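Local coordinates for primase X domain-containing protein (Sulfolobus solfataricus, PDB 4WYH) that serves as a noncatalytic subunit of the archaeal eukaryotic-type primase and is needed for efficient primer synthesis, at residues Tyr32-Lys37 against Lys48-Tyr53; Leu39-Gln44 against Ile123-Asn128; Glu69-Leu74 against Ser89-Val94. One frame throughout, in Å; residues are numbered along the deposited sequence.

How the interactions relate
All three contacts belong to one compact, all-helical domain of six helices. Interactions 1 and 2 share helix 33-41 and lie about 10 Å apart between centres; their segments alternate along the chain, so helix 116-128 returns to the N-terminal helix beside the pairing of helices 33-41 and 47-63. Interaction 3 joins helices 67-78 and 88-101 after interaction 1 has closed, nested within the long, mostly helical stretch of chain that interaction 2 closes. It lies about 13 Å from interaction 1 and about 20 Å from interaction 2, across the chain's centre. Phe50, against Leu43, and Ile51, against Leu91, connect them through helix 47-63, tying the first and last modelled helices into a single core.

Interaction 1: Tyr32-Lys37 against Lys48-Tyr53; sequences YSWIEK and KRFILY
Trp34 and Phe50 form a buried apolar contact between two consecutive helices, 33-41 and 47-63, near the middle of the all-helical PriX domain. The backbones stay well apart, with 9.5 Å between the CA atoms of Ile35 and Phe50, so long side chains must span the interval. Phe50 does most of this: its CG lies anti to the backbone N (chi1 -179°), which sends the ring out from helix 47-63 toward the first helix. There the six-membered part of the Trp34 indole meets it at the rim. CZ3 of Trp34 approaches CE1 of Phe50 to 3.9 Å, close to the plane of the phenyl ring, and the two side chains run past each other in opposite senses. Ile35 adds a second, looser touch, its CG2 standing 4.3 Å from Phe50 CZ.

Other helices pack on these groups too. Trp34 also packs on Ile122 and Leu126 of helix 116-128 and on Leu108 and Ile111, while the phenyl ring meets that of Phe77 at an inclination of about 50°. Phe50 thus joins the first helix to several parts of the core. Its side chain is about 10 Å from that of Asp45, a manganese-binding residue of this protein in the connection between the two helices, although no metal is bound to this chain.

The indole has an unusual setting, its CG held between the backbone N and the carbonyl carbon (chi1 70°). One face is covered by its neighbour in sequence, CG1 of Ile35 lying 3.5 Å above the indole plane, over the ring centre.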
# COMPACT_ATOMS: atom_id res chain seq x y z
N TYR A 32 -11.56 2.77 -5.09
CA TYR A 32 -10.13 2.87 -4.76
C TYR A 32 -9.91 3.95 -3.74
O TYR A 32 -8.82 4.12 -3.22
CB TYR A 32 -9.21 3.12 -5.99
CG TYR A 32 -9.09 1.93 -6.90
CD1 TYR A 32 -8.59 0.77 -6.42
CD2 TYR A 32 -9.51 1.96 -8.24
CE1 TYR A 32 -8.46 -0.34 -7.21
CE2 TYR A 32 -9.37 0.82 -9.07
CZ TYR A 32 -8.83 -0.33 -8.53
OH TYR A 32 -8.60 -1.53 -9.21
N SER A 33 -10.96 4.68 -3.42
CA SER A 33 -10.87 5.70 -2.41
C SER A 33 -10.27 5.13 -1.17
O SER A 33 -9.50 5.83 -0.53
CB SER A 33 -12.25 6.29 -2.08
OG SER A 33 -12.53 7.27 -3.08
N TRP A 34 -10.66 3.91 -0.81
CA TRP A 34 -10.21 3.27 0.45
C TRP A 34 -8.67 3.17 0.54
O TRP A 34 -8.12 3.28 1.62
CB TRP A 34 -10.89 1.90 0.65
CG TRP A 34 -10.46 0.82 -0.29
CD1 TRP A 34 -10.99 0.54 -1.51
CD2 TRP A 34 -9.37 -0.12 -0.11
NE1 TRP A 34 -10.34 -0.53 -2.09
CE2 TRP A 34 -9.35 -0.95 -1.24
CE3 TRP A 34 -8.42 -0.33 0.89
CZ2 TRP A 34 -8.38 -1.95 -1.42
CZ3 TRP A 34 -7.48 -1.35 0.71
CH2 TRP A 34 -7.50 -2.15 -0.43
N ILE A 35 -8.01 2.97 -0.58
CA ILE A 35 -6.56 2.95 -0.63
C ILE A 35 -5.99 4.27 -0.19
O ILE A 35 -5.08 4.31 0.64
CB ILE A 35 -6.06 2.56 -2.02
CG1 ILE A 35 -6.67 1.19 -2.39
CG2 ILE A 35 -4.54 2.54 -2.07
CD1 ILE A 35 -6.07 0.49 -3.57
N GLU A 36 -6.53 5.37 -0.71
CA GLU A 36 -6.05 6.69 -0.33
C GLU A 36 -6.20 6.92 1.17
O GLU A 36 -5.30 7.44 1.82
CB GLU A 36 -6.80 7.79 -1.10
CG GLU A 36 -6.57 7.76 -2.62
CD GLU A 36 -5.21 8.28 -3.07
OE1 GLU A 36 -4.39 8.58 -2.16
OE2 GLU A 36 -4.93 8.36 -4.32
N LYS A 37 -7.32 6.50 1.71
CA LYS A 37 -7.55 6.61 3.13
C LYS A 37 -6.54 5.86 3.98
O LYS A 37 -6.08 6.35 4.98
CB LYS A 37 -8.96 6.11 3.47
CG LYS A 37 -9.55 6.85 4.65
CD LYS A 37 -9.34 8.36 4.48
CE LYS A 37 -10.02 9.25 5.52
NZ LYS A 37 -9.56 10.65 5.20
N LYS A 48 4.16 -3.63 5.06
CA LYS A 48 4.97 -4.00 3.93
C LYS A 48 4.15 -4.78 2.89
O LYS A 48 4.18 -4.49 1.74
CB LYS A 48 6.24 -4.72 4.38
CG LYS A 48 7.27 -3.74 4.89
CD LYS A 48 8.51 -4.48 5.37
CE LYS A 48 9.41 -3.51 6.07
NZ LYS A 48 10.62 -4.22 6.59
N ARG A 49 3.34 -5.71 3.35
CA ARG A 49 2.45 -6.43 2.42
C ARG A 49 1.44 -5.49 1.73
O ARG A 49 1.21 -5.64 0.54
CB ARG A 49 1.71 -7.53 3.20
CG ARG A 49 2.66 -8.56 3.72
CD ARG A 49 1.93 -9.85 4.11
NE ARG A 49 0.74 -9.63 4.94
CZ ARG A 49 0.75 -9.64 6.25
NH1 ARG A 49 1.88 -9.76 6.88
NH2 ARG A 49 -0.38 -9.49 6.95
N PHE A 50 0.89 -4.51 2.45
CA PHE A 50 -0.05 -3.53 1.87
C PHE A 50 0.68 -2.78 0.79
O PHE A 50 0.17 -2.59 -0.27
CB PHE A 50 -0.56 -2.57 2.92
CG PHE A 50 -1.55 -1.55 2.39
CD1 PHE A 50 -2.80 -1.96 2.01
CD2 PHE A 50 -1.19 -0.24 2.19
CE1 PHE A 50 -3.71 -1.07 1.52
CE2 PHE A 50 -2.12 0.67 1.67
CZ PHE A 50 -3.37 0.23 1.33
N ILE A 51 1.92 -2.38 1.04
CA ILE A 51 2.74 -1.75 -0.03
C ILE A 51 3.00 -2.65 -1.24
O ILE A 51 2.78 -2.23 -2.38
CB ILE A 51 4.11 -1.22 0.52
CG1 ILE A 51 3.90 -0.07 1.52
CG2 ILE A 51 5.09 -0.84 -0.62
CD1 ILE A 51 5.19 0.27 2.28
N LEU A 52 3.41 -3.88 -1.02
CA LEU A 52 3.71 -4.76 -2.14
C LEU A 52 2.46 -5.13 -2.95
O LEU A 52 2.50 -5.12 -4.17
CB LEU A 52 4.37 -6.03 -1.63
CG LEU A 52 4.75 -7.11 -2.64
CD1 LEU A 52 5.66 -6.51 -3.71
CD2 LEU A 52 5.40 -8.28 -1.93
N TYR A 53 1.35 -5.43 -2.28
CA TYR A 53 0.20 -6.06 -2.94
C TYR A 53 -0.86 -5.10 -3.36
O TYR A 53 -1.67 -5.42 -4.26
CB TYR A 53 -0.38 -7.29 -2.10
CG TYR A 53 0.61 -8.42 -1.91
CD1 TYR A 53 0.95 -9.22 -2.96
CD2 TYR A 53 1.21 -8.68 -0.67
CE1 TYR A 53 1.89 -10.22 -2.80
CE2 TYR A 53 2.16 -9.66 -0.50
CZ TYR A 53 2.52 -10.42 -1.58
OH TYR A 53 3.41 -11.43 -1.46

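Interaction 2: Leu39-Gln44 against Ile123-Asn128; sequences LEMGLQ and IRVLKN
The peptide carbonyl of Gly42 is the flat group that meets Val125, and it does so end-on: CG2 of Val125 lies 3.4 Å from Gly42 O, almost straight out from the C=O bond, so this methyl covers neither face of the peptide. No aromatic ring enters the contact, which joins the end of helix 33-41 to the last helix, 116-128. The two branches of Val125 divide the work. CG1, anti to the backbone N (chi1 164°), is set against Met41, 3.6 Å from its CB and 3.8 Å from its CG, while CG2 also reaches CD2 of Leu43 at 4.1 Å, the leucine crossing the valine at about a right angle.

Gly42 leaves the helix with a positive phi (99°), a conformation in which a CB would press on the carbonyl oxygen of Met41. Cut back to an alanine here, Val125 would lose both methyls, which would probably open a gap beside Met41 and Leu43 and leave the last helix less firmly seated against the end of the first. Nearby, Glu121 accepts a hydrogen bond from the backbone N of Gln44, adding a polar tie between the same parts of the fold. Across the contact itself the chemistry is aliphatic, apart from a methyl abutting a carbonyl oxygen, which suggests that Val125 is held mainly by close fit of its methyls, in a contact only partly buried.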
# COMPACT_ATOMS: atom_id res chain seq x y z
N LEU A 39 -3.58 4.98 2.99
CA LEU A 39 -2.33 5.62 2.82
C LEU A 39 -2.17 6.81 3.76
O LEU A 39 -1.09 7.06 4.25
CB LEU A 39 -2.09 6.07 1.40
CG LEU A 39 -1.58 5.04 0.43
CD1 LEU A 39 -1.81 5.59 -0.96
CD2 LEU A 39 -0.13 4.63 0.58
N GLU A 40 -3.28 7.52 3.96
CA GLU A 40 -3.28 8.68 4.84
C GLU A 40 -3.10 8.32 6.31
O GLU A 40 -2.44 9.06 7.01
CB GLU A 40 -4.60 9.39 4.73
CG GLU A 40 -4.67 10.60 5.63
CD GLU A 40 -6.00 11.26 5.57
OE1 GLU A 40 -6.96 10.57 5.13
OE2 GLU A 40 -6.05 12.46 5.94
N MET A 41 -3.71 7.22 6.75
CA MET A 41 -3.81 6.89 8.17
C MET A 41 -2.74 5.95 8.71
O MET A 41 -2.30 6.09 9.83
CB MET A 41 -5.20 6.37 8.47
CG MET A 41 -6.32 7.33 8.08
SD MET A 41 -6.33 8.86 9.03
CE MET A 41 -5.94 8.30 10.70
N GLY A 42 -2.33 4.99 7.88
CA GLY A 42 -1.29 4.07 8.21
C GLY A 42 -1.85 2.74 8.69
O GLY A 42 -3.03 2.62 9.00
N LEU A 43 -1.01 1.73 8.65
CA LEU A 43 -1.33 0.41 9.16
C LEU A 43 -0.27 -0.00 10.20
O LEU A 43 0.53 0.85 10.70
CB LEU A 43 -1.43 -0.63 8.01
CG LEU A 43 -2.49 -0.40 6.92
CD1 LEU A 43 -2.41 -1.47 5.80
CD2 LEU A 43 -3.90 -0.32 7.48
N GLN A 44 -0.24 -1.30 10.49
CA GLN A 44 0.52 -1.77 11.61
C GLN A 44 1.45 -2.95 11.25
O GLN A 44 2.55 -2.68 10.89
CB GLN A 44 -0.42 -2.03 12.78
CG GLN A 44 0.29 -2.36 14.07
CD GLN A 44 -0.61 -2.31 15.29
OE1 GLN A 44 -0.17 -1.92 16.36
NE2 GLN A 44 -1.86 -2.68 15.14
N ILE A 123 -9.71 -2.36 7.42
CA ILE A 123 -11.08 -2.14 7.85
C ILE A 123 -11.13 -1.26 9.08
O ILE A 123 -11.99 -0.41 9.19
CB ILE A 123 -11.73 -3.51 8.17
CG1 ILE A 123 -12.03 -4.29 6.92
CG2 ILE A 123 -12.99 -3.38 8.97
CD1 ILE A 123 -12.68 -3.54 5.83
N ARG A 124 -10.23 -1.50 10.04
CA ARG A 124 -10.22 -0.76 11.33
C ARG A 124 -9.94 0.70 11.11
O ARG A 124 -10.58 1.57 11.77
CB ARG A 124 -9.24 -1.36 12.33
CG ARG A 124 -9.78 -2.71 12.81
CD ARG A 124 -8.79 -3.44 13.70
NE ARG A 124 -9.35 -4.70 14.24
CZ ARG A 124 -8.60 -5.73 14.65
NH1 ARG A 124 -7.29 -5.64 14.59
NH2 ARG A 124 -9.17 -6.85 15.12
N VAL A 125 -9.07 0.97 10.12
CA VAL A 125 -8.84 2.36 9.69
C VAL A 125 -10.05 2.96 9.00
O VAL A 125 -10.40 4.10 9.25
CB VAL A 125 -7.62 2.43 8.73
CG1 VAL A 125 -7.55 3.75 7.96
CG2 VAL A 125 -6.37 2.18 9.53
N LEU A 126 -10.67 2.19 8.09
CA LEU A 126 -11.82 2.71 7.32
C LEU A 126 -12.98 2.95 8.28
O LEU A 126 -13.70 3.98 8.17
CB LEU A 126 -12.21 1.72 6.23
CG LEU A 126 -11.12 1.43 5.20
CD1 LEU A 126 -11.69 0.46 4.18
CD2 LEU A 126 -10.64 2.75 4.59
N LYS A 127 -13.08 2.02 9.25
CA LYS A 127 -14.18 1.96 10.15
C LYS A 127 -14.12 3.02 11.20
O LYS A 127 -15.16 3.69 11.46
CB LYS A 127 -14.29 0.58 10.78
CG LYS A 127 -14.92 -0.41 9.83
CD LYS A 127 -15.16 -1.64 10.60
CE LYS A 127 -15.63 -2.70 9.62
NZ LYS A 127 -17.09 -2.75 9.26
N ASN A 128 -12.94 3.24 11.78
CA ASN A 128 -12.89 4.27 12.85
C ASN A 128 -12.96 5.67 12.31
O ASN A 128 -13.13 6.60 13.08
CB ASN A 128 -11.69 4.14 13.77
CG ASN A 128 -10.42 4.44 13.09
OD1 ASN A 128 -10.31 4.26 11.88
ND2 ASN A 128 -9.43 4.93 13.84

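Interaction 3: Glu69-Leu74 against Ser89-Val94; sequences EALQTL and SWLKSV
Helices 67-78 and 88-101, neighbours in the chain joined by a loop, pack against each other through a leucine-rich interface in which Leu71 and Leu91 form the centre. The axes of the two segments approach to 9.8 Å and their directions differ by 129°, an oblique crossing nearer antiparallel than parallel. Leu71 leans across with its CG anti to the backbone N (chi1 173°), placing CD1 3.5 Å from CB of Leu91 and also near Leu91 CD1, with the two side chains crossing at about a right angle. Its other methyl, CD2, lies 4.0 Å from CE of Lys92, so the extended lysine contributes its hydrocarbon portion at the solvent-facing margin. One turn on, Leu74 presses its CB to within 4.1 Å of Leu91 CD2, and Leu91 is thereby engaged by both leucines of the opposing helix.

Behind this surface, Thr73 is fastened to its own helix: OG1 donates to the carbonyl oxygen of Glu69 at 2.7 Å, with a C=O...OG1 angle of 146°. The same oxygen takes the helical hydrogen bond from Thr73 N, the two donors arriving from opposite faces of the carbonyl plane, which satisfies the hydroxyl within the helix. Ile95 continues the apolar seam along helix 88-101, touching Ala70, Leu71 and Leu74, and Leu59 of helix 47-63 packs on Leu74 from a third helix. Two chain-adjacent helices crossing obliquely through interlocking leucines make a helix-loop-helix pair, a common building block of all-alpha domains such as this one.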
# COMPACT_ATOMS: atom_id res chain seq x y z
N GLU A 69 7.00 10.30 -7.02
CA GLU A 69 5.84 10.47 -6.20
C GLU A 69 5.43 9.19 -5.48
O GLU A 69 5.01 9.24 -4.35
CB GLU A 69 4.68 11.06 -7.01
CG GLU A 69 3.41 11.20 -6.19
CD GLU A 69 2.24 11.83 -6.93
OE1 GLU A 69 2.37 12.28 -8.09
OE2 GLU A 69 1.16 11.88 -6.31
N ALA A 70 5.52 8.05 -6.15
CA ALA A 70 5.13 6.78 -5.54
C ALA A 70 6.03 6.54 -4.37
O ALA A 70 5.58 6.18 -3.32
CB ALA A 70 5.24 5.65 -6.57
N LEU A 71 7.32 6.75 -4.56
CA LEU A 71 8.27 6.51 -3.52
C LEU A 71 7.98 7.33 -2.28
O LEU A 71 8.01 6.82 -1.18
CB LEU A 71 9.70 6.71 -4.04
CG LEU A 71 10.78 6.62 -2.96
CD1 LEU A 71 10.89 5.25 -2.35
CD2 LEU A 71 12.14 7.09 -3.47
N GLN A 72 7.69 8.61 -2.46
CA GLN A 72 7.48 9.47 -1.31
C GLN A 72 6.20 9.09 -0.64
O GLN A 72 6.15 8.99 0.54
CB GLN A 72 7.46 10.95 -1.76
CG GLN A 72 7.20 11.89 -0.61
CD GLN A 72 8.20 11.75 0.53
OE1 GLN A 72 9.40 11.55 0.29
NE2 GLN A 72 7.73 11.86 1.77
N THR A 73 5.15 8.84 -1.41
CA THR A 73 3.87 8.44 -0.86
C THR A 73 3.92 7.15 -0.02
O THR A 73 3.34 7.06 1.09
CB THR A 73 2.89 8.23 -2.03
OG1 THR A 73 2.79 9.47 -2.75
CG2 THR A 73 1.53 7.81 -1.49
N LEU A 74 4.65 6.16 -0.56
CA LEU A 74 4.81 4.87 0.11
C LEU A 74 5.63 5.00 1.38
O LEU A 74 5.32 4.37 2.40
CB LEU A 74 5.44 3.86 -0.87
CG LEU A 74 4.57 3.53 -2.06
CD1 LEU A 74 5.28 2.71 -3.11
CD2 LEU A 74 3.32 2.82 -1.55
N SER A 89 15.69 1.17 -1.32
CA SER A 89 16.02 0.26 -2.41
C SER A 89 14.86 -0.78 -2.57
O SER A 89 14.46 -1.11 -3.71
CB SER A 89 17.38 -0.40 -2.14
OG SER A 89 17.21 -1.46 -1.22
N TRP A 90 14.28 -1.23 -1.45
CA TRP A 90 13.11 -2.11 -1.53
C TRP A 90 11.94 -1.37 -2.24
O TRP A 90 11.35 -1.89 -3.16
CB TRP A 90 12.69 -2.59 -0.14
CG TRP A 90 11.64 -3.58 -0.13
CD1 TRP A 90 11.80 -4.95 -0.31
CD2 TRP A 90 10.26 -3.38 0.15
NE1 TRP A 90 10.60 -5.58 -0.18
CE2 TRP A 90 9.63 -4.64 0.11
CE3 TRP A 90 9.49 -2.27 0.47
CZ2 TRP A 90 8.28 -4.81 0.35
CZ3 TRP A 90 8.12 -2.46 0.69
CH2 TRP A 90 7.55 -3.71 0.66
N LEU A 91 11.65 -0.17 -1.80
CA LEU A 91 10.51 0.61 -2.34
C LEU A 91 10.66 0.89 -3.83
O LEU A 91 9.72 0.72 -4.57
CB LEU A 91 10.31 1.88 -1.57
CG LEU A 91 9.81 1.70 -0.13
CD1 LEU A 91 9.88 3.00 0.69
CD2 LEU A 91 8.38 1.15 -0.12
N LYS A 92 11.85 1.31 -4.24
CA LYS A 92 12.11 1.55 -5.62
C LYS A 92 11.98 0.27 -6.44
O LYS A 92 11.37 0.27 -7.51
CB LYS A 92 13.51 2.12 -5.85
CG LYS A 92 13.76 3.41 -5.13
CD LYS A 92 15.17 3.92 -5.50
CE LYS A 92 15.42 5.33 -5.00
NZ LYS A 92 16.90 5.54 -5.10
N SER A 93 12.53 -0.83 -5.93
CA SER A 93 12.34 -2.13 -6.60
C SER A 93 10.87 -2.56 -6.75
O SER A 93 10.44 -3.04 -7.80
CB SER A 93 13.13 -3.20 -5.90
OG SER A 93 12.85 -4.48 -6.50
N VAL A 94 10.08 -2.45 -5.69
CA VAL A 94 8.65 -2.72 -5.80
C VAL A 94 7.97 -1.91 -6.89
O VAL A 94 7.19 -2.44 -7.68
CB VAL A 94 7.96 -2.44 -4.47
CG1 VAL A 94 6.45 -2.61 -4.61
CG2 VAL A 94 8.49 -3.35 -3.35